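Local coordinates for AbyA5 (Verrucosispora maris, PDB 4YWF), which probably acts as an esterase-like lyase of the alpha/beta-hydrolase superfamily, eliminating acetate in spirotetronate biosynthesis, at residues F107-L120 with V128-E140. The protein carries 4 engineered substitutions. Sequence-based numbering, arbitrary orientation.
Sequences FDRWRRTVPGIERL and VVRAWAAGLSTTE
Arg130 lays its guanidinium across a face of that of Arg119, the planes 41° apart and Arg130 NH1 2.9 Å from Arg119 NH2; the two like charges are probably eased by Glu121, salt-bridged to Arg130, and by Asp108, whose bridge to Arg119 is weak. Ala131 pairs with Leu120 through two backbone hydrogen bonds, and its CB lies 4.1 Å from Leu120 CB. Trp132 dominates the contact. With CG anti to its carbonyl carbon (chi1 -68°), its indole reaches back over the hairpin to the end of helix 94-111. Phe107 turns an edge to one face of it, CD2 3.7 Å from Trp132 CE2, in a T-shaped stack, while Arg111 sets a guanidinium face against the rim, NE 3.4 Å from Trp132 CZ3. That guanidinium is fixed in its own plane: NE and NH2 both grip Asp108 OD1, and NH1 donates to Ile117 O. A leucine in place of Arg111 would probably leave Asp108 OD1 without its two donors and the tryptophan rim less covered. Ala133 exchanges two backbone hydrogen bonds with Glu118, Glu118 N to Ala133 O being 2.8 Å. Beyond Gly135, a water links Gly116 O to Leu136 N. The antiparallel hairpin 118-124/127-134 forms one margin of the central sheet, strand 171-174 flanking strand 127-134; helix 94-111 covers its Trp132 side, and Leu162 of helix 162-167 also touches the indole.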
# COMPACT_ATOMS: atom_id res chain seq x y z
N PHE A 107 17.09 -5.79 1.18
CA PHE A 107 16.52 -5.41 -0.07
C PHE A 107 17.48 -4.48 -0.88
O PHE A 107 17.63 -4.66 -2.15
CB PHE A 107 15.13 -4.80 0.07
CG PHE A 107 14.55 -4.49 -1.25
CD1 PHE A 107 13.96 -5.50 -1.99
CD2 PHE A 107 14.79 -3.26 -1.85
CE1 PHE A 107 13.52 -5.28 -3.28
CE2 PHE A 107 14.36 -3.02 -3.14
CZ PHE A 107 13.73 -4.06 -3.86
N ASP A 108 18.10 -3.53 -0.19
CA ASP A 108 19.00 -2.55 -0.82
C ASP A 108 20.15 -3.33 -1.52
O ASP A 108 20.57 -2.99 -2.64
CB ASP A 108 19.56 -1.58 0.19
CG ASP A 108 20.40 -0.47 -0.44
OD1 ASP A 108 20.27 -0.04 -1.61
OD2 ASP A 108 21.24 0.04 0.28
N ARG A 109 20.65 -4.34 -0.81
CA ARG A 109 21.70 -5.23 -1.25
C ARG A 109 21.22 -6.02 -2.50
O ARG A 109 21.89 -6.01 -3.54
CB ARG A 109 22.17 -6.12 -0.11
N TRP A 110 20.01 -6.57 -2.46
CA TRP A 110 19.47 -7.23 -3.65
C TRP A 110 19.30 -6.35 -4.89
O TRP A 110 19.64 -6.75 -6.01
CB TRP A 110 18.11 -7.82 -3.36
CG TRP A 110 17.50 -8.49 -4.55
CD1 TRP A 110 17.73 -9.75 -4.98
CD2 TRP A 110 16.50 -7.95 -5.41
NE1 TRP A 110 16.97 -10.02 -6.05
CE2 TRP A 110 16.19 -8.94 -6.34
CE3 TRP A 110 15.84 -6.73 -5.47
CZ2 TRP A 110 15.24 -8.75 -7.37
CZ3 TRP A 110 14.91 -6.53 -6.47
CH2 TRP A 110 14.64 -7.52 -7.43
N ARG A 111 18.66 -5.22 -4.71
CA ARG A 111 18.42 -4.31 -5.83
C ARG A 111 19.68 -3.77 -6.44
O ARG A 111 19.66 -3.35 -7.61
CB ARG A 111 17.53 -3.13 -5.41
CG ARG A 111 18.20 -2.15 -4.45
CD ARG A 111 18.83 -1.01 -5.20
NE ARG A 111 19.58 -0.16 -4.27
CZ ARG A 111 20.00 1.05 -4.53
NH1 ARG A 111 19.73 1.61 -5.68
NH2 ARG A 111 20.62 1.73 -3.57
N ARG A 112 20.78 -3.74 -5.66
CA ARG A 112 22.08 -3.30 -6.19
C ARG A 112 22.57 -4.21 -7.35
O ARG A 112 23.35 -3.79 -8.19
CB ARG A 112 23.14 -3.17 -5.08
N THR A 113 22.06 -5.42 -7.42
CA THR A 113 22.32 -6.35 -8.54
C THR A 113 21.38 -6.08 -9.76
O THR A 113 21.56 -6.61 -10.84
CB THR A 113 22.17 -7.80 -8.06
OG1 THR A 113 20.80 -8.13 -7.81
CG2 THR A 113 22.95 -8.02 -6.72
N VAL A 114 20.40 -5.20 -9.59
CA VAL A 114 19.34 -5.07 -10.59
C VAL A 114 19.40 -3.69 -11.24
O VAL A 114 18.94 -2.67 -10.65
CB VAL A 114 17.97 -5.23 -9.95
CG1 VAL A 114 16.92 -5.06 -11.01
CG2 VAL A 114 17.85 -6.61 -9.36
N PRO A 115 19.98 -3.63 -12.43
CA PRO A 115 20.08 -2.32 -13.06
C PRO A 115 18.68 -1.75 -13.20
O PRO A 115 17.72 -2.48 -13.50
CB PRO A 115 20.68 -2.63 -14.45
CG PRO A 115 21.37 -3.96 -14.29
CD PRO A 115 20.48 -4.71 -13.32
N GLY A 116 18.56 -0.47 -12.94
CA GLY A 116 17.29 0.21 -13.14
C GLY A 116 16.57 0.54 -11.83
O GLY A 116 15.82 1.51 -11.82
N ILE A 117 16.81 -0.23 -10.76
CA ILE A 117 16.16 0.06 -9.47
C ILE A 117 16.93 1.12 -8.73
O ILE A 117 18.09 0.92 -8.39
CB ILE A 117 15.97 -1.16 -8.53
CG1 ILE A 117 15.25 -2.30 -9.28
CG2 ILE A 117 15.17 -0.75 -7.30
CD1 ILE A 117 14.80 -3.46 -8.41
N GLU A 118 16.25 2.23 -8.46
CA GLU A 118 16.82 3.39 -7.82
C GLU A 118 16.04 3.82 -6.59
O GLU A 118 14.84 3.77 -6.57
CB GLU A 118 16.84 4.55 -8.81
CG GLU A 118 17.46 5.83 -8.30
CD GLU A 118 17.50 6.92 -9.39
OE1 GLU A 118 17.51 6.57 -10.61
OE2 GLU A 118 17.48 8.13 -9.03
N ARG A 119 16.76 4.27 -5.60
CA ARG A 119 16.17 4.80 -4.37
C ARG A 119 15.91 6.29 -4.52
O ARG A 119 16.79 7.04 -4.96
CB ARG A 119 17.17 4.58 -3.23
CG ARG A 119 16.88 5.40 -1.99
CD ARG A 119 17.92 5.17 -0.91
NE ARG A 119 17.47 4.09 -0.07
CZ ARG A 119 18.21 3.07 0.32
NH1 ARG A 119 19.52 2.99 0.01
NH2 ARG A 119 17.65 2.15 1.10
N LEU A 120 14.73 6.72 -4.14
CA LEU A 120 14.37 8.11 -4.07
C LEU A 120 14.20 8.46 -2.57
O LEU A 120 13.64 7.72 -1.82
CB LEU A 120 13.06 8.36 -4.79
CG LEU A 120 12.96 7.89 -6.24
CD1 LEU A 120 11.56 8.19 -6.78
CD2 LEU A 120 14.04 8.60 -7.08
N VAL A 128 10.88 12.62 6.36
CA VAL A 128 11.48 12.05 5.18
C VAL A 128 10.57 10.95 4.60
O VAL A 128 10.00 10.22 5.34
CB VAL A 128 12.87 11.50 5.49
CG1 VAL A 128 13.36 10.55 4.37
CG2 VAL A 128 13.82 12.68 5.68
N VAL A 129 10.45 10.86 3.27
CA VAL A 129 9.73 9.74 2.60
C VAL A 129 10.70 9.06 1.65
O VAL A 129 11.25 9.76 0.80
CB VAL A 129 8.53 10.29 1.76
CG1 VAL A 129 7.79 9.17 1.05
CG2 VAL A 129 7.57 11.04 2.65
N ARG A 130 10.92 7.75 1.78
CA ARG A 130 11.71 6.98 0.80
C ARG A 130 10.84 6.17 -0.15
O ARG A 130 9.72 5.77 0.19
CB ARG A 130 12.73 6.04 1.50
CG ARG A 130 13.91 6.80 2.08
CD ARG A 130 14.67 6.02 3.14
NE ARG A 130 16.07 6.45 3.17
CZ ARG A 130 17.14 5.67 3.00
NH1 ARG A 130 17.01 4.35 2.83
NH2 ARG A 130 18.36 6.19 3.02
N ALA A 131 11.39 5.90 -1.35
CA ALA A 131 10.67 5.19 -2.40
C ALA A 131 11.67 4.41 -3.21
O ALA A 131 12.89 4.72 -3.20
CB ALA A 131 9.89 6.20 -3.24
N TRP A 132 11.21 3.38 -3.90
CA TRP A 132 12.03 2.63 -4.84
C TRP A 132 11.42 2.83 -6.20
O TRP A 132 10.20 2.86 -6.31
CB TRP A 132 12.03 1.14 -4.52
CG TRP A 132 12.71 0.81 -3.28
CD1 TRP A 132 12.14 0.40 -2.09
CD2 TRP A 132 14.13 0.85 -3.05
NE1 TRP A 132 13.13 0.18 -1.13
CE2 TRP A 132 14.35 0.45 -1.70
CE3 TRP A 132 15.24 1.14 -3.86
CZ2 TRP A 132 15.62 0.39 -1.15
CZ3 TRP A 132 16.52 1.02 -3.31
CH2 TRP A 132 16.69 0.65 -1.98
N ALA A 133 12.25 2.97 -7.24
CA ALA A 133 11.74 3.24 -8.57
C ALA A 133 12.51 2.50 -9.65
O ALA A 133 13.65 2.11 -9.44
CB ALA A 133 11.79 4.72 -8.86
N ALA A 134 11.85 2.33 -10.81
CA ALA A 134 12.52 1.75 -11.97
C ALA A 134 11.87 2.31 -13.17
O ALA A 134 10.78 2.88 -13.08
CB ALA A 134 12.44 0.25 -12.00
N GLY A 135 12.55 2.19 -14.30
CA GLY A 135 12.00 2.67 -15.58
C GLY A 135 12.09 4.18 -15.72
O GLY A 135 11.45 4.74 -16.60
N LEU A 136 12.92 4.86 -14.92
CA LEU A 136 13.11 6.29 -15.07
C LEU A 136 14.02 6.63 -16.26
O LEU A 136 14.88 5.85 -16.60
CB LEU A 136 13.76 6.92 -13.80
CG LEU A 136 13.07 6.68 -12.47
CD1 LEU A 136 13.77 7.38 -11.32
CD2 LEU A 136 11.64 7.15 -12.55
N SER A 137 13.85 7.81 -16.87
CA SER A 137 14.56 8.17 -18.12
C SER A 137 14.38 9.66 -18.48
O SER A 137 13.28 10.17 -18.44
CB SER A 137 14.05 7.29 -19.29
OG SER A 137 14.82 7.45 -20.48
N THR A 138 15.46 10.35 -18.79
CA THR A 138 15.43 11.70 -19.39
C THR A 138 15.16 11.69 -20.91
O THR A 138 14.70 12.69 -21.43
CB THR A 138 16.78 12.41 -19.26
OG1 THR A 138 17.82 11.45 -19.52
CG2 THR A 138 16.96 13.06 -17.85
N THR A 139 15.45 10.58 -21.60
CA THR A 139 15.28 10.49 -23.06
C THR A 139 13.87 10.01 -23.52
O THR A 139 13.26 10.60 -24.41
CB THR A 139 16.40 9.63 -23.68
OG1 THR A 139 16.42 8.33 -23.09
CG2 THR A 139 17.75 10.25 -23.42
N GLU A 140 13.35 8.97 -22.89
CA GLU A 140 11.94 8.57 -23.07
C GLU A 140 11.12 9.16 -21.92
O GLU A 140 11.49 9.07 -20.75
CB GLU A 140 11.80 7.05 -23.09
O HOH W 1 15.22 3.77 -13.38